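Local coordinates for CalS11 (Micromonospora echinospora, PDB 3TOS), which probably transfers a methyl group from S-adenosylmethionine to a hydroxyl oxygen during calicheamicin biosynthesis, and is seen here with S-adenosylhomocysteine bound, at residues T37-L40 / V41-P45; S58-A61 / L62-V66; G134-P137 / A138-K141. All coordinates share one frame; numbering follows the deposited sequence.

Interaction 1: residues T37-L40 / V41-P45; sequences TEEL and VNNLP
Glu39 and Asn42 meet through their polar ends: ND2 of Asn42 donates to OE1 of Glu39 over 2.9 Å, and at 177° the N-H points almost straight at the oxygen. The bond lies in the amide plane of Asn42, yet it reaches OE1 from above the carboxylate plane, and the two flat groups are turned 54° against each other. Glu39 gets its carboxylate there by folding back. Its CG lies anti to the carbonyl carbon, beside the backbone N, and the bend at chi2 (-70°) curls the chain toward Asn42 instead of letting it run out straight. OE1 also accepts a hydrogen bond from a water, 2.9 Å away, which in turn accepts from ND2 of Asn43, so one carboxylate oxygen ties both asparagines together.

The backbone oxygen of Glu39 is gripped twice. Asn43 ND2 comes to Glu39 O at 2.9 Å on one face of the carbonyl plane, while the backbone N of Asn42 arrives at Glu39 O from the opposite face at 3.0 Å. These are consecutive beta turns in the loop between helices 17-31 and 50-65: the i to i+3 bond from Asn42 N is followed by another, Asn43 N to Leu40 O at 3.1 Å. A second water bridges an earlier step, donating to Thr37 O and accepting from Val41 N.

Asn43 CB points back at the preceding residues, and the turn of its amide presents ND2 to both Glu39 O and the water. Leu44 lays CD2 3.4 Å from Leu40 O. The loop lies against a second subunit, where Arg49 of that subunit binds OD1 of Asn42, its Thr27 packs on Val41, and its Arg82, a residue that binds S-adenosylhomocysteine, packs on Asn43.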
loop_
_atom_site.group_PDB
_atom_site.type_symbol
_atom_site.label_atom_id
_atom_site.label_comp_id
_atom_site.label_asym_id
_atom_site.label_seq_id
_atom_site.Cartn_x
_atom_site.Cartn_y
_atom_site.Cartn_z
ATOM N N THR B 37 -29.279 25.267 -33.261
ATOM C CA THR B 37 -30.102 24.214 -32.698
ATOM C C THR B 37 -29.391 22.865 -32.556
ATOM O O THR B 37 -29.476 22.194 -31.503
ATOM C CB THR B 37 -31.431 24.067 -33.464
ATOM O OG1 THR B 37 -32.035 25.367 -33.451
ATOM C CG2 THR B 37 -32.390 23.004 -32.745
ATOM N N GLU B 38 -28.709 22.474 -33.639
ATOM C CA GLU B 38 -28.116 21.129 -33.725
ATOM C C GLU B 38 -26.860 21.003 -32.852
ATOM O O GLU B 38 -26.331 19.883 -32.702
ATOM C CB GLU B 38 -27.820 20.756 -35.188
ATOM C CG GLU B 38 -26.612 21.445 -35.723
ATOM C CD GLU B 38 -26.910 22.864 -36.227
ATOM O OE1 GLU B 38 -28.091 23.348 -36.199
ATOM O OE2 GLU B 38 -25.922 23.507 -36.653
ATOM N N GLU B 39 -26.400 22.116 -32.266
ATOM C CA GLU B 39 -25.176 22.087 -31.420
ATOM C C GLU B 39 -25.526 22.168 -29.932
ATOM O O GLU B 39 -24.665 22.066 -29.110
ATOM C CB GLU B 39 -24.134 23.210 -31.721
ATOM C CG GLU B 39 -23.494 23.060 -33.117
ATOM C CD GLU B 39 -22.572 21.894 -33.215
ATOM O OE1 GLU B 39 -22.114 21.378 -32.179
ATOM O OE2 GLU B 39 -22.235 21.511 -34.356
ATOM N N LEU B 40 -26.797 22.344 -29.605
ATOM C CA LEU B 40 -27.164 22.502 -28.208
ATOM C C LEU B 40 -26.768 21.262 -27.422
ATOM O O LEU B 40 -26.229 21.359 -26.318
ATOM C CB LEU B 40 -28.665 22.739 -28.072
ATOM C CG LEU B 40 -29.167 24.149 -28.376
ATOM C CD1 LEU B 40 -30.687 24.164 -28.378
ATOM C CD2 LEU B 40 -28.623 25.127 -27.341
ATOM N N VAL B 41 -27.011 20.095 -28.005
ATOM C CA VAL B 41 -26.665 18.843 -27.319
ATOM C C VAL B 41 -25.174 18.544 -27.248
ATOM O O VAL B 41 -24.769 17.548 -26.637
ATOM C CB VAL B 41 -27.448 17.597 -27.884
ATOM C CG1 VAL B 41 -29.015 17.765 -27.659
ATOM C CG2 VAL B 41 -27.095 17.265 -29.345
ATOM N N ASN B 42 -24.343 19.434 -27.777
ATOM C CA ASN B 42 -22.886 19.320 -27.732
ATOM C C ASN B 42 -22.288 20.361 -26.783
ATOM O O ASN B 42 -21.059 20.474 -26.656
ATOM C CB ASN B 42 -22.251 19.496 -29.166
ATOM C CG ASN B 42 -22.634 18.394 -30.090
ATOM O OD1 ASN B 42 -22.879 17.270 -29.654
ATOM N ND2 ASN B 42 -22.683 18.682 -31.379
ATOM N N ASN B 43 -23.190 21.080 -26.100
ATOM C CA ASN B 43 -22.763 22.155 -25.186
ATOM C C ASN B 43 -23.621 22.252 -23.934
ATOM O O ASN B 43 -23.687 23.304 -23.309
ATOM C CB ASN B 43 -22.811 23.491 -25.961
ATOM C CG ASN B 43 -21.743 23.535 -27.012
ATOM O OD1 ASN B 43 -20.584 23.738 -26.692
ATOM N ND2 ASN B 43 -22.125 23.292 -28.277
ATOM N N LEU B 44 -24.261 21.142 -23.546
ATOM C CA LEU B 44 -25.132 21.181 -22.365
ATOM C C LEU B 44 -24.444 21.565 -21.049
ATOM O O LEU B 44 -25.106 22.125 -20.205
ATOM C CB LEU B 44 -25.891 19.841 -22.171
ATOM C CG LEU B 44 -26.726 19.427 -23.405
ATOM C CD1 LEU B 44 -27.158 17.943 -23.242
ATOM C CD2 LEU B 44 -27.983 20.315 -23.538
ATOM N N PRO B 45 -23.142 21.299 -20.877
ATOM C CA PRO B 45 -22.563 21.741 -19.600
ATOM C C PRO B 45 -22.615 23.258 -19.395
ATOM O O PRO B 45 -22.474 23.737 -18.267
ATOM C CB PRO B 45 -21.121 21.245 -19.669
ATOM C CG PRO B 45 -21.239 20.007 -20.559
ATOM C CD PRO B 45 -22.228 20.391 -21.615
HETATM O O HOH W 1 -28.945 20.002 -30.156
HETATM O O HOH W 2 -20.129 22.597 -30.378
#

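Interaction 2: residues S58-A61 / L62-V66; sequences SMDA and LYRQV
Asp60 and Arg64 are joined twice, one helical turn apart on helix 50-65. Backbone N of Arg64 donates to Asp60 O at 2.9 Å, and the side chains add a salt bridge, Arg64 NE to Asp60 OD2, also 2.9 Å. A bend at chi3 (-73°) turns the guanidinium back along the helix. The carboxylate sits at the guanidinium edge, but NE meets OD2 from above the carboxylate plane, the two planes being 44° apart. Ala61 CA lies under one guanidinium face, 3.6 Å from Arg64 NH2.

The tight side faces the sheet. Selenomethionine Met59 and Leu62 lie side by side, CE to CD1 4.1 Å; Leu62 packs on Ile212 and Ala214 of strand 211-215, and both touch Tyr187 of strand 183-188. The looser side, where Arg64 is exposed, is bridged by water: one molecule links Asp60 OD2 to Arg64 NH2, another Ala61 O to Gln65 NE2, which also binds Tyr252.

With Tyr94 bonded to OD1, and Arg64 and a water to OD2, the buried Asp60 carboxylate is supplied with partners at both oxygens, which would probably favour its ionised form.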
loop_
_atom_site.group_PDB
_atom_site.type_symbol
_atom_site.label_atom_id
_atom_site.label_comp_id
_atom_site.label_asym_id
_atom_site.label_seq_id
_atom_site.Cartn_x
_atom_site.Cartn_y
_atom_site.Cartn_z
ATOM N N SER B 58 -22.205 12.198 -8.509
ATOM C CA SER B 58 -22.564 11.192 -7.489
ATOM C C SER B 58 -23.130 9.924 -8.148
ATOM O O SER B 58 -22.757 8.805 -7.742
ATOM C CB SER B 58 -23.606 11.740 -6.507
ATOM O OG SER B 58 -22.959 12.715 -5.698
HETATM N N MSE B 59 -23.966 10.068 -9.178
HETATM C CA MSE B 59 -24.451 8.878 -9.903
HETATM C C MSE B 59 -23.302 8.100 -10.541
HETATM O O MSE B 59 -23.311 6.848 -10.532
HETATM C CB MSE B 59 -25.504 9.245 -10.944
HETATM C CG MSE B 59 -26.795 9.858 -10.372
HETATM SE SE MSE B 59 -27.649 8.845 -8.938
HETATM C CE MSE B 59 -27.011 9.861 -7.398
ATOM N N ASP B 60 -22.338 8.837 -11.089
ATOM C CA ASP B 60 -21.164 8.218 -11.667
ATOM C C ASP B 60 -20.349 7.467 -10.604
ATOM O O ASP B 60 -19.851 6.366 -10.871
ATOM C CB ASP B 60 -20.276 9.278 -12.371
ATOM C CG ASP B 60 -18.999 8.709 -12.870
ATOM O OD1 ASP B 60 -19.063 7.979 -13.860
ATOM O OD2 ASP B 60 -17.919 9.017 -12.335
ATOM N N ALA B 61 -20.235 8.038 -9.400
ATOM C CA ALA B 61 -19.482 7.387 -8.324
ATOM C C ALA B 61 -20.189 6.086 -7.902
ATOM O O ALA B 61 -19.521 5.058 -7.688
ATOM C CB ALA B 61 -19.363 8.323 -7.111
ATOM N N LEU B 62 -21.522 6.105 -7.795
ATOM C CA LEU B 62 -22.239 4.858 -7.434
ATOM C C LEU B 62 -22.103 3.809 -8.540
ATOM O O LEU B 62 -21.800 2.622 -8.258
ATOM C CB LEU B 62 -23.731 5.110 -7.191
ATOM C CG LEU B 62 -24.027 6.053 -6.006
ATOM C CD1 LEU B 62 -25.541 6.269 -5.977
ATOM C CD2 LEU B 62 -23.589 5.459 -4.606
ATOM N N TYR B 63 -22.226 4.238 -9.798
ATOM C CA TYR B 63 -22.133 3.292 -10.905
ATOM C C TYR B 63 -20.744 2.665 -10.948
ATOM O O TYR B 63 -20.569 1.457 -11.126
ATOM C CB TYR B 63 -22.448 3.998 -12.230
ATOM C CG TYR B 63 -22.770 3.095 -13.430
ATOM C CD1 TYR B 63 -22.270 1.786 -13.535
ATOM C CD2 TYR B 63 -23.673 3.490 -14.373
ATOM C CE1 TYR B 63 -22.579 0.980 -14.585
ATOM C CE2 TYR B 63 -24.004 2.650 -15.423
ATOM C CZ TYR B 63 -23.409 1.461 -15.576
ATOM O OH TYR B 63 -23.783 0.680 -16.656
ATOM N N ARG B 64 -19.708 3.490 -10.787
ATOM C CA ARG B 64 -18.350 2.944 -10.798
ATOM C C ARG B 64 -18.115 1.885 -9.722
ATOM O O ARG B 64 -17.325 0.978 -9.911
ATOM C CB ARG B 64 -17.324 4.065 -10.666
ATOM C CG ARG B 64 -17.188 4.860 -11.967
ATOM C CD ARG B 64 -16.027 5.847 -11.842
ATOM N NE ARG B 64 -16.317 6.991 -10.970
ATOM C CZ ARG B 64 -15.763 7.236 -9.779
ATOM N NH1 ARG B 64 -14.909 6.373 -9.226
ATOM N NH2 ARG B 64 -16.113 8.335 -9.105
ATOM N N GLN B 65 -18.835 1.988 -8.615
ATOM C CA GLN B 65 -18.676 0.998 -7.535
ATOM C C GLN B 65 -19.285 -0.351 -7.824
ATOM O O GLN B 65 -18.925 -1.321 -7.139
ATOM C CB GLN B 65 -19.223 1.515 -6.187
ATOM C CG GLN B 65 -18.250 2.609 -5.649
ATOM C CD GLN B 65 -18.527 3.027 -4.206
ATOM O OE1 GLN B 65 -18.804 2.202 -3.348
ATOM N NE2 GLN B 65 -18.466 4.325 -3.952
ATOM N N VAL B 66 -20.152 -0.456 -8.851
ATOM C CA VAL B 66 -20.757 -1.759 -9.185
ATOM C C VAL B 66 -20.338 -2.277 -10.581
ATOM O O VAL B 66 -20.933 -3.235 -11.119
ATOM C CB VAL B 66 -22.329 -1.699 -9.082
ATOM C CG1 VAL B 66 -22.776 -1.270 -7.670
ATOM C CG2 VAL B 66 -22.954 -0.773 -10.174
HETATM O O HOH W 3 -17.704 10.586 -10.138
HETATM O O HOH W 4 -17.035 5.406 -6.409
#

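Interaction 3: residues G134-P137 / A138-K141; sequences GGYP and AYLK
Tyr136 opens helix 136-148 with regular i to i+4 bonds, Leu140 N to Tyr136 O and Lys141 N to Pro137 O at 2.8 Å each, while Gly135 at the N-cap position, with a positive phi of 88° suited to glycine, accepts a weak bond from Ala138 N at its O, 3.4 Å long. Pro137 fits the first turn, where the helix asks no N-H of its nitrogen.

The side-chain contact is carried by the two tyrosines. Both swing CG away from the backbone N, which brings their rings together on one flank. They meet obliquely, with planes 53° apart and centroids 5.3 Å apart; the closest atoms are Tyr136 CE1 and Tyr139 CD2 at 3.4 Å. Tyr136 OH lies at the edge of the Tyr139 ring, in its plane. Leu140 CB also comes obliquely onto the Tyr136 ring, 3.8 Å from CE2, on the same side as Tyr139.

Each hydroxyl is anchored elsewhere: Tyr136 OH on Phe80 O, whose ring also meets that of Tyr136 edge-to-face, and Tyr139 OH on Leu29 O and Ser33 OG of the second subunit. The first turn thus lies between that subunit and the edge of the sheet: Pro137 and Leu140 pack on Glu164 and Leu162 of strand 160-164, and Lys141 NZ bonds to Ser160 O.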
loop_
_atom_site.group_PDB
_atom_site.type_symbol
_atom_site.label_atom_id
_atom_site.label_comp_id
_atom_site.label_asym_id
_atom_site.label_seq_id
_atom_site.Cartn_x
_atom_site.Cartn_y
_atom_site.Cartn_z
ATOM N N GLY B 134 -49.453 13.753 -18.318
ATOM C CA GLY B 134 -49.985 12.647 -19.110
ATOM C C GLY B 134 -49.194 12.330 -20.363
ATOM O O GLY B 134 -48.848 13.241 -21.127
ATOM N N GLY B 135 -48.852 11.041 -20.530
ATOM C CA GLY B 135 -48.087 10.623 -21.668
ATOM C C GLY B 135 -46.589 10.724 -21.450
ATOM O O GLY B 135 -45.854 10.396 -22.346
ATOM N N TYR B 136 -46.151 11.205 -20.287
ATOM C CA TYR B 136 -44.739 11.345 -20.086
ATOM C C TYR B 136 -43.861 10.028 -20.237
ATOM O O TYR B 136 -42.777 10.093 -20.790
ATOM C CB TYR B 136 -44.444 12.087 -18.736
ATOM C CG TYR B 136 -42.990 12.508 -18.692
ATOM C CD1 TYR B 136 -42.570 13.670 -19.359
ATOM C CD2 TYR B 136 -42.014 11.690 -18.103
ATOM C CE1 TYR B 136 -41.225 14.057 -19.365
ATOM C CE2 TYR B 136 -40.658 12.042 -18.166
ATOM C CZ TYR B 136 -40.271 13.237 -18.787
ATOM O OH TYR B 136 -38.959 13.598 -18.820
ATOM N N PRO B 137 -44.322 8.884 -19.718
ATOM C CA PRO B 137 -43.477 7.703 -19.827
ATOM C C PRO B 137 -43.145 7.353 -21.264
ATOM O O PRO B 137 -42.021 6.922 -21.483
ATOM C CB PRO B 137 -44.294 6.592 -19.119
ATOM C CG PRO B 137 -45.198 7.353 -18.095
ATOM C CD PRO B 137 -45.515 8.687 -18.863
ATOM N N ALA B 138 -44.074 7.559 -22.214
ATOM C CA ALA B 138 -43.745 7.340 -23.611
ATOM C C ALA B 138 -42.627 8.242 -24.101
ATOM O O ALA B 138 -41.766 7.813 -24.877
ATOM C CB ALA B 138 -44.986 7.473 -24.485
ATOM N N TYR B 139 -42.659 9.502 -23.676
ATOM C CA TYR B 139 -41.599 10.455 -23.996
ATOM C C TYR B 139 -40.274 10.018 -23.364
ATOM O O TYR B 139 -39.252 9.975 -24.035
ATOM C CB TYR B 139 -41.984 11.887 -23.557
ATOM C CG TYR B 139 -40.829 12.850 -23.636
ATOM C CD1 TYR B 139 -40.466 13.431 -24.823
ATOM C CD2 TYR B 139 -40.101 13.194 -22.480
ATOM C CE1 TYR B 139 -39.408 14.301 -24.882
ATOM C CE2 TYR B 139 -39.037 14.060 -22.543
ATOM C CZ TYR B 139 -38.719 14.629 -23.743
ATOM O OH TYR B 139 -37.701 15.595 -23.765
ATOM N N LEU B 140 -40.278 9.669 -22.084
ATOM C CA LEU B 140 -39.045 9.226 -21.481
ATOM C C LEU B 140 -38.525 7.958 -22.153
ATOM O O LEU B 140 -37.270 7.820 -22.315
ATOM C CB LEU B 140 -39.267 9.025 -19.969
ATOM C CG LEU B 140 -38.081 8.529 -19.135
ATOM C CD1 LEU B 140 -36.821 9.386 -19.266
ATOM C CD2 LEU B 140 -38.469 8.383 -17.661
ATOM N N LYS B 141 -39.434 7.036 -22.547
ATOM C CA LYS B 141 -38.966 5.860 -23.286
ATOM C C LYS B 141 -38.348 6.277 -24.639
ATOM O O LYS B 141 -37.363 5.670 -25.085
ATOM C CB LYS B 141 -40.116 4.910 -23.499
ATOM C CG LYS B 141 -39.766 3.608 -24.170
ATOM C CD LYS B 141 -38.741 2.843 -23.382
ATOM C CE LYS B 141 -38.602 1.385 -23.942
ATOM N NZ LYS B 141 -37.446 0.662 -23.380
#

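How the interactions relate
Interaction 2 is the buried one, on a helix packed against the central strands; interactions 1 and 3 are partly buried and meet the second subunit through several residues, interaction 2 through Asp60. All three join neighbours along the chain, but in different chemistry: residues 37-45 rely on amides, a carboxylate and waters in an irregular loop; residues 58-66 pair an apolar face with a salt bridge at the outer flank; residues 134-141 rest on aromatic and aliphatic packing at a helix start. None touches another. The nearest atoms of interactions 1 and 3 are about 10 Å apart, and the centres of interactions 2 and 3 about 26 Å.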